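Local coordinates for protein beta-N-acetylhexosaminidase (Streptomyces plicatus, PDB 1JAK) that hydrolyses terminal beta-linked N-acetylhexosamine residues as a family 20 glycoside hydrolase, with catalysis assisted by the substrate itself, at residues V418-S423 / F463-G468; R422-D427 / H480-Y485; V487-Q492 / P507-T512. All coordinates share one frame; numbering follows the deposited sequence.

Contact 1. Residues V418-S423 / F463-G468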
# COMPACT_ATOMS: atom_id res chain seq x y z
N VAL A 418 18.58 -4.54 3.67
CA VAL A 418 17.80 -4.85 2.48
C VAL A 418 18.00 -3.82 1.38
O VAL A 418 17.34 -2.79 1.36
CB VAL A 418 16.30 -4.95 2.84
CG1 VAL A 418 15.48 -5.33 1.61
CG2 VAL A 418 16.10 -5.97 3.96
N GLU A 419 18.93 -4.11 0.47
CA GLU A 419 19.18 -3.21 -0.64
C GLU A 419 18.07 -3.37 -1.67
O GLU A 419 17.19 -4.24 -1.54
CB GLU A 419 20.54 -3.48 -1.29
CG GLU A 419 21.63 -2.48 -0.90
CD GLU A 419 21.49 -1.13 -1.61
OE1 GLU A 419 20.49 -0.92 -2.33
OE2 GLU A 419 22.39 -0.28 -1.44
N VAL A 420 18.11 -2.54 -2.70
CA VAL A 420 17.09 -2.56 -3.74
C VAL A 420 16.95 -3.90 -4.46
O VAL A 420 15.83 -4.38 -4.67
CB VAL A 420 17.35 -1.44 -4.76
CG1 VAL A 420 16.23 -1.40 -5.79
CG2 VAL A 420 17.45 -0.11 -4.02
N GLN A 421 18.06 -4.53 -4.84
CA GLN A 421 17.95 -5.80 -5.53
C GLN A 421 17.30 -6.88 -4.67
O GLN A 421 16.42 -7.60 -5.14
CB GLN A 421 19.31 -6.30 -6.03
CG GLN A 421 19.20 -7.65 -6.73
CD GLN A 421 20.48 -8.10 -7.42
OE1 GLN A 421 21.52 -7.45 -7.33
NE2 GLN A 421 20.40 -9.23 -8.11
N ARG A 422 17.71 -6.98 -3.41
CA ARG A 422 17.13 -7.99 -2.53
C ARG A 422 15.61 -7.83 -2.40
O ARG A 422 14.86 -8.80 -2.39
CB ARG A 422 17.76 -7.94 -1.14
CG ARG A 422 17.25 -9.05 -0.21
CD ARG A 422 17.84 -8.96 1.18
NE ARG A 422 17.42 -10.09 2.02
CZ ARG A 422 17.88 -11.33 1.88
NH1 ARG A 422 18.77 -11.62 0.94
NH2 ARG A 422 17.43 -12.30 2.68
N SER A 423 15.16 -6.58 -2.30
CA SER A 423 13.74 -6.30 -2.15
C SER A 423 12.92 -6.73 -3.37
O SER A 423 11.77 -7.13 -3.24
CB SER A 423 13.54 -4.81 -1.89
OG SER A 423 12.17 -4.51 -1.65
N PHE A 463 11.07 4.94 -1.04
CA PHE A 463 11.68 4.95 -2.37
C PHE A 463 13.18 4.69 -2.27
O PHE A 463 13.85 5.25 -1.41
CB PHE A 463 11.43 6.29 -3.06
CG PHE A 463 9.98 6.54 -3.39
CD1 PHE A 463 9.10 7.02 -2.43
CD2 PHE A 463 9.50 6.29 -4.67
CE1 PHE A 463 7.76 7.25 -2.73
CE2 PHE A 463 8.16 6.51 -4.99
CZ PHE A 463 7.29 6.99 -4.01
N PRO A 464 13.74 3.94 -3.23
CA PRO A 464 13.15 3.31 -4.42
C PRO A 464 12.60 1.88 -4.36
O PRO A 464 12.35 1.29 -5.41
CB PRO A 464 14.28 3.41 -5.42
CG PRO A 464 15.46 3.02 -4.56
CD PRO A 464 15.21 3.77 -3.25
N ARG A 465 12.41 1.31 -3.18
CA ARG A 465 11.91 -0.06 -3.10
C ARG A 465 10.40 -0.22 -3.32
O ARG A 465 9.94 -1.29 -3.75
CB ARG A 465 12.31 -0.68 -1.76
CG ARG A 465 13.82 -0.87 -1.61
CD ARG A 465 14.21 -1.33 -0.20
NE ARG A 465 13.87 -0.34 0.81
CZ ARG A 465 14.28 -0.38 2.07
NH1 ARG A 465 15.06 -1.37 2.49
NH2 ARG A 465 13.91 0.57 2.92
N LEU A 466 9.64 0.84 -3.06
CA LEU A 466 8.18 0.79 -3.22
C LEU A 466 7.70 0.33 -4.60
O LEU A 466 6.81 -0.51 -4.71
CB LEU A 466 7.58 2.16 -2.89
CG LEU A 466 6.05 2.27 -2.90
CD1 LEU A 466 5.46 1.47 -1.74
CD2 LEU A 466 5.65 3.73 -2.80
N PRO A 467 8.27 0.88 -5.69
CA PRO A 467 7.83 0.47 -7.03
C PRO A 467 8.10 -1.01 -7.30
O PRO A 467 7.32 -1.68 -7.99
CB PRO A 467 8.66 1.36 -7.96
CG PRO A 467 8.95 2.57 -7.13
CD PRO A 467 9.25 1.98 -5.77
N GLY A 468 9.20 -1.52 -6.74
CA GLY A 468 9.56 -2.91 -6.94
C GLY A 468 8.55 -3.90 -6.39
O GLY A 468 8.23 -4.89 -7.04
O HOH W 1 11.22 -3.67 -4.24
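R465 supplies the polar link from 463-468 to 418-423: its NH1 lies 2.9 Å from V418 O, which sits at the edge of the guanidinium and near its plane. The N-H...O angle of 129° makes this a weak bond, and the same NH1 also donates to the carbonyl of M402, a residue lining the inhibitor pocket. A bend at chi3 (-63°) turns the guanidinium toward V418, whose side chain crosses that of R465 at about a right angle. A second polar route runs through water, which donates to S423 OG at 2.9 Å and to R465 O at 2.7 Å; the serine hydroxyl is also bonded to the carbonyl of R397.

Apolar contacts fill in beside these bonds. The methylene part of R465 lies against S423, with CD 3.9 Å from S423 CB. V420 CG2 meets P464 CG at 3.7 Å, the two side chains crossing nearly perpendicularly; P464 follows a cis peptide bond.

Within 418-423, E419 takes the N-cap position, its OE1 accepting from V420 N at 2.9 Å through the anti lone pair, and the carboxylate is held further by Y504 and S506. The buried contact thus joins the starts of helices 420-424 and 465-474 in the catalytic barrel domain, with helix 482-490 packed on V420, W496 of helix 493-499 on P464, and helix 173-184 against L466.

Contact 2. Residues R422-D427 / H480-Y485; sequences RSYDWD and HDWDTY
Y424 O is gripped by two donors from opposite faces of its carbonyl plane: H480 NE2 at 2.9 Å, with a nearly straight N-H...O angle of 177°, and W426 N, which closes an inverse gamma turn centred on D425. The carbonyl lies in the plane of the imidazole, so this bond, with the stack on Y424, helps hold the ring's rotation and identifies NE2 as protonated. D425 OD1 approaches H480 CE1 at the imidazole edge, 3.2 Å away, with carboxylate and ring nearly coplanar; water connects the same oxygen to W482 N, while OD2 is hydrogen-bonded to Q421 NE2.

Three rings form an aromatic cluster, Y424 in the middle. H480 covers one face in an offset stack, centroids 4.3 Å apart, and Y485 the opposite face in another, centroids 3.9 Å apart, both pairs of planes inclined by 8°. The cluster joins the C-terminal end of helix 420-424 to the start of helix 482-490, where D481 is the N-cap and its OD2 accepts from T484 N.

W482 CE3 lies 3.7 Å from Y424 CD2 at the indole edge. D481 N donates a weak bond of 3.4 Å to Y424 OH, whose stronger partner is E471 on helix 465-474.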
# COMPACT_ATOMS: atom_id res chain seq x y z
N ARG A 422 17.71 -6.98 -3.41
CA ARG A 422 17.13 -7.99 -2.53
C ARG A 422 15.61 -7.83 -2.40
O ARG A 422 14.86 -8.80 -2.39
CB ARG A 422 17.76 -7.94 -1.14
CG ARG A 422 17.25 -9.05 -0.21
CD ARG A 422 17.84 -8.96 1.18
NE ARG A 422 17.42 -10.09 2.02
CZ ARG A 422 17.88 -11.33 1.88
NH1 ARG A 422 18.77 -11.62 0.94
NH2 ARG A 422 17.43 -12.30 2.68
N SER A 423 15.16 -6.58 -2.30
CA SER A 423 13.74 -6.30 -2.15
C SER A 423 12.92 -6.73 -3.37
O SER A 423 11.77 -7.13 -3.24
CB SER A 423 13.54 -4.81 -1.89
OG SER A 423 12.17 -4.51 -1.65
N TYR A 424 13.54 -6.65 -4.54
CA TYR A 424 12.87 -6.98 -5.81
C TYR A 424 13.08 -8.39 -6.35
O TYR A 424 12.16 -8.99 -6.91
CB TYR A 424 13.34 -5.99 -6.88
CG TYR A 424 12.87 -6.30 -8.29
CD1 TYR A 424 11.61 -5.91 -8.73
CD2 TYR A 424 13.70 -6.98 -9.19
CE1 TYR A 424 11.17 -6.20 -10.03
CE2 TYR A 424 13.27 -7.28 -10.49
CZ TYR A 424 12.01 -6.88 -10.90
OH TYR A 424 11.58 -7.14 -12.18
N ASP A 425 14.29 -8.90 -6.18
CA ASP A 425 14.68 -10.19 -6.74
C ASP A 425 14.14 -11.50 -6.16
O ASP A 425 14.91 -12.33 -5.66
CB ASP A 425 16.21 -10.24 -6.80
CG ASP A 425 16.71 -10.96 -8.04
OD1 ASP A 425 15.89 -11.32 -8.91
OD2 ASP A 425 17.94 -11.15 -8.14
N TRP A 426 12.83 -11.70 -6.26
CA TRP A 426 12.20 -12.93 -5.80
C TRP A 426 10.86 -13.14 -6.51
O TRP A 426 10.35 -12.23 -7.16
CB TRP A 426 12.04 -12.97 -4.27
CG TRP A 426 11.29 -11.82 -3.66
CD1 TRP A 426 11.73 -10.53 -3.53
CD2 TRP A 426 10.00 -11.87 -3.05
NE1 TRP A 426 10.78 -9.77 -2.88
CE2 TRP A 426 9.70 -10.57 -2.58
CE3 TRP A 426 9.05 -12.89 -2.86
CZ2 TRP A 426 8.50 -10.26 -1.93
CZ3 TRP A 426 7.86 -12.58 -2.22
CH2 TRP A 426 7.59 -11.27 -1.76
N ASP A 427 10.31 -14.34 -6.39
CA ASP A 427 9.05 -14.70 -7.03
C ASP A 427 8.03 -15.15 -5.99
O ASP A 427 8.20 -16.18 -5.34
CB ASP A 427 9.31 -15.83 -8.04
CG ASP A 427 8.06 -16.28 -8.78
OD1 ASP A 427 6.96 -15.74 -8.52
OD2 ASP A 427 8.18 -17.17 -9.64
N HIS A 480 9.94 -10.51 -14.97
CA HIS A 480 10.84 -10.30 -13.84
C HIS A 480 12.30 -10.54 -14.19
O HIS A 480 12.68 -11.63 -14.63
CB HIS A 480 10.42 -11.20 -12.67
CG HIS A 480 11.18 -10.93 -11.41
ND1 HIS A 480 12.44 -11.44 -11.17
CD2 HIS A 480 10.87 -10.18 -10.33
CE1 HIS A 480 12.87 -11.01 -10.00
NE2 HIS A 480 11.94 -10.24 -9.47
N ASP A 481 13.12 -9.52 -13.98
CA ASP A 481 14.55 -9.58 -14.26
C ASP A 481 15.22 -8.33 -13.71
O ASP A 481 14.96 -7.22 -14.17
CB ASP A 481 14.80 -9.66 -15.76
CG ASP A 481 16.27 -9.74 -16.11
OD1 ASP A 481 16.92 -10.73 -15.71
OD2 ASP A 481 16.78 -8.81 -16.76
N TRP A 482 16.11 -8.51 -12.73
CA TRP A 482 16.79 -7.38 -12.12
C TRP A 482 17.59 -6.50 -13.07
O TRP A 482 17.47 -5.28 -13.04
CB TRP A 482 17.70 -7.87 -10.98
CG TRP A 482 18.60 -6.79 -10.46
CD1 TRP A 482 19.95 -6.69 -10.62
CD2 TRP A 482 18.19 -5.62 -9.74
NE1 TRP A 482 20.41 -5.53 -10.05
CE2 TRP A 482 19.36 -4.85 -9.50
CE3 TRP A 482 16.96 -5.14 -9.27
CZ2 TRP A 482 19.32 -3.63 -8.82
CZ3 TRP A 482 16.93 -3.93 -8.59
CH2 TRP A 482 18.11 -3.18 -8.37
N ASP A 483 18.42 -7.11 -13.92
CA ASP A 483 19.23 -6.33 -14.84
C ASP A 483 18.44 -5.37 -15.72
O ASP A 483 18.92 -4.27 -16.02
CB ASP A 483 20.10 -7.24 -15.72
CG ASP A 483 21.21 -7.91 -14.93
OD1 ASP A 483 21.65 -7.34 -13.92
OD2 ASP A 483 21.66 -9.00 -15.34
N THR A 484 17.25 -5.77 -16.15
CA THR A 484 16.44 -4.90 -16.99
C THR A 484 15.53 -4.02 -16.14
O THR A 484 15.22 -2.89 -16.51
CB THR A 484 15.60 -5.70 -18.02
OG1 THR A 484 14.83 -6.70 -17.35
CG2 THR A 484 16.52 -6.36 -19.04
N TYR A 485 15.11 -4.53 -14.98
CA TYR A 485 14.26 -3.76 -14.09
C TYR A 485 15.00 -2.53 -13.56
O TYR A 485 14.44 -1.44 -13.49
CB TYR A 485 13.79 -4.60 -12.89
CG TYR A 485 13.07 -3.78 -11.84
CD1 TYR A 485 11.78 -3.28 -12.08
CD2 TYR A 485 13.69 -3.43 -10.64
CE1 TYR A 485 11.14 -2.47 -11.15
CE2 TYR A 485 13.06 -2.61 -9.70
CZ TYR A 485 11.79 -2.13 -9.97
OH TYR A 485 11.16 -1.30 -9.07
O HOH W 2 16.47 -11.20 -11.59

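Contact 3. Residues V487-Q492 / P507-T512; sequences VRLAAQ and PQVPWT
V509 places its two methyls against neighbouring helix residues: with chi1 at -178°, CG1 stands anti to the backbone N and packs 3.6 Å from A490 CA, while CG2 points beside that nitrogen and meets L489 CD2 at 4.0 Å. W511 has CG anti to the carbonyl carbon instead (chi1 -55°). Although its CB leaves in the direction away from the helix, this rotation brings the six-membered ring back, so that CZ3 lies 3.5 Å from L489 O and CE3 lies close to A490 CA. V509 CG1 also rests over the centre of one face of the indole, so this one methyl touches both the indole face and A490.

The arrangement seals the chain's C-terminal tail, which has no regular secondary structure, onto residues 487-490 of helix 482-490. Its bend is an inverse gamma turn centred on P510, with W511 N weakly bonded to V509 O. Packing is tight at the turn, where A490 CB lies 3.1 Å from P510 O; P510 CG is within 4.0 Å of the same methyl.

The direct polar bond is between backbones. T512 N donates to A490 O at 3.1 Å with an angle of 168°. Water joins T512 OG1 to V487 O one turn earlier. On the helix side, Q492 NE2 turns back to donate to R488 O. Beyond the two segments, W511 NE1 is bonded to S506 O, its ring meets F503, and the terminal carboxylate forms a salt bridge with R15.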
# COMPACT_ATOMS: atom_id res chain seq x y z
N VAL A 487 17.03 -0.71 -14.90
CA VAL A 487 17.09 0.37 -15.89
C VAL A 487 15.78 1.15 -15.85
O VAL A 487 15.78 2.38 -15.97
CB VAL A 487 17.30 -0.18 -17.32
CG1 VAL A 487 17.22 0.96 -18.33
CG2 VAL A 487 18.65 -0.87 -17.41
N ARG A 488 14.67 0.44 -15.68
CA ARG A 488 13.37 1.09 -15.60
C ARG A 488 13.26 1.86 -14.28
O ARG A 488 12.62 2.91 -14.22
CB ARG A 488 12.25 0.05 -15.71
CG ARG A 488 12.12 -0.54 -17.12
CD ARG A 488 10.91 -1.46 -17.28
NE ARG A 488 11.12 -2.79 -16.71
CZ ARG A 488 10.48 -3.26 -15.65
NH1 ARG A 488 9.59 -2.51 -15.02
NH2 ARG A 488 10.73 -4.49 -15.22
N LEU A 489 13.90 1.34 -13.24
CA LEU A 489 13.88 2.02 -11.94
C LEU A 489 14.78 3.25 -12.01
O LEU A 489 14.43 4.32 -11.50
CB LEU A 489 14.37 1.08 -10.83
CG LEU A 489 14.29 1.64 -9.40
CD1 LEU A 489 12.85 1.96 -9.04
CD2 LEU A 489 14.87 0.62 -8.42
N ALA A 490 15.93 3.11 -12.65
CA ALA A 490 16.87 4.22 -12.79
C ALA A 490 16.20 5.40 -13.48
O ALA A 490 16.48 6.56 -13.16
CB ALA A 490 18.09 3.78 -13.59
N ALA A 491 15.32 5.09 -14.42
CA ALA A 491 14.61 6.11 -15.19
C ALA A 491 13.68 6.98 -14.36
O ALA A 491 13.28 8.06 -14.80
CB ALA A 491 13.83 5.45 -16.32
N GLN A 492 13.34 6.52 -13.16
CA GLN A 492 12.43 7.28 -12.30
C GLN A 492 13.09 8.49 -11.64
O GLN A 492 12.40 9.42 -11.24
CB GLN A 492 11.86 6.38 -11.20
CG GLN A 492 11.22 5.08 -11.68
CD GLN A 492 10.12 5.31 -12.70
OE1 GLN A 492 9.22 6.13 -12.50
NE2 GLN A 492 10.17 4.57 -13.80
N PRO A 507 23.54 2.39 -4.94
CA PRO A 507 24.63 2.20 -5.90
C PRO A 507 24.35 1.04 -6.86
O PRO A 507 25.05 0.87 -7.86
CB PRO A 507 25.84 1.96 -5.00
CG PRO A 507 25.23 1.29 -3.80
CD PRO A 507 23.99 2.12 -3.57
N GLN A 508 23.33 0.24 -6.54
CA GLN A 508 22.97 -0.91 -7.38
C GLN A 508 22.17 -0.48 -8.61
O GLN A 508 21.99 -1.26 -9.54
CB GLN A 508 22.12 -1.91 -6.60
CG GLN A 508 22.70 -2.40 -5.28
CD GLN A 508 21.81 -3.46 -4.65
OE1 GLN A 508 20.59 -3.37 -4.70
NE2 GLN A 508 22.43 -4.47 -4.03
N VAL A 509 21.70 0.76 -8.60
CA VAL A 509 20.88 1.28 -9.68
C VAL A 509 21.61 2.36 -10.49
O VAL A 509 22.14 3.31 -9.92
CB VAL A 509 19.57 1.88 -9.12
CG1 VAL A 509 18.69 2.39 -10.25
CG2 VAL A 509 18.84 0.83 -8.29
N PRO A 510 21.63 2.22 -11.83
CA PRO A 510 22.30 3.18 -12.71
C PRO A 510 21.44 4.40 -13.01
O PRO A 510 21.06 4.64 -14.16
CB PRO A 510 22.57 2.35 -13.96
CG PRO A 510 21.34 1.51 -14.04
CD PRO A 510 21.12 1.07 -12.60
N TRP A 511 21.15 5.17 -11.97
CA TRP A 511 20.31 6.36 -12.04
C TRP A 511 20.48 7.26 -13.26
O TRP A 511 21.60 7.62 -13.63
CB TRP A 511 20.48 7.19 -10.77
CG TRP A 511 20.21 6.40 -9.54
CD1 TRP A 511 21.12 5.94 -8.64
CD2 TRP A 511 18.94 5.90 -9.12
NE1 TRP A 511 20.50 5.19 -7.67
CE2 TRP A 511 19.16 5.14 -7.94
CE3 TRP A 511 17.63 6.01 -9.62
CZ2 TRP A 511 18.12 4.51 -7.26
CZ3 TRP A 511 16.60 5.38 -8.94
CH2 TRP A 511 16.85 4.63 -7.77
N THR A 512 19.35 7.63 -13.87
CA THR A 512 19.34 8.50 -15.04
C THR A 512 19.35 9.96 -14.58
O THR A 512 19.08 10.20 -13.39
CB THR A 512 18.06 8.26 -15.89
OG1 THR A 512 18.03 6.90 -16.33
CG2 THR A 512 18.04 9.18 -17.11
OXT THR A 512 19.61 10.84 -15.43
O HOH W 3 17.45 4.28 -17.14

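In the fold
Contact 1 is buried, whereas contacts 2 and 3 are partly buried, and contact 3 includes the exposed chain terminus. Contacts 1 and 2 share R422 and S423 and use the two ends of helix 420-424, one against helix 465-474 and the other against helix 482-490. Contact 3 takes up helix 482-490 near its far end. Their chemistry differs: a weak arginine bond beside aliphatic packing in contact 1; rings stacked on both faces of a tyrosine, beside a carbonyl accepting two hydrogen bonds, in contact 2; aliphatic groups and a tryptophan, with one backbone bond, in contact 3. Q508 connects contacts 1 and 3 through a probable bond to Q421 N; W482 touches V420 and V509.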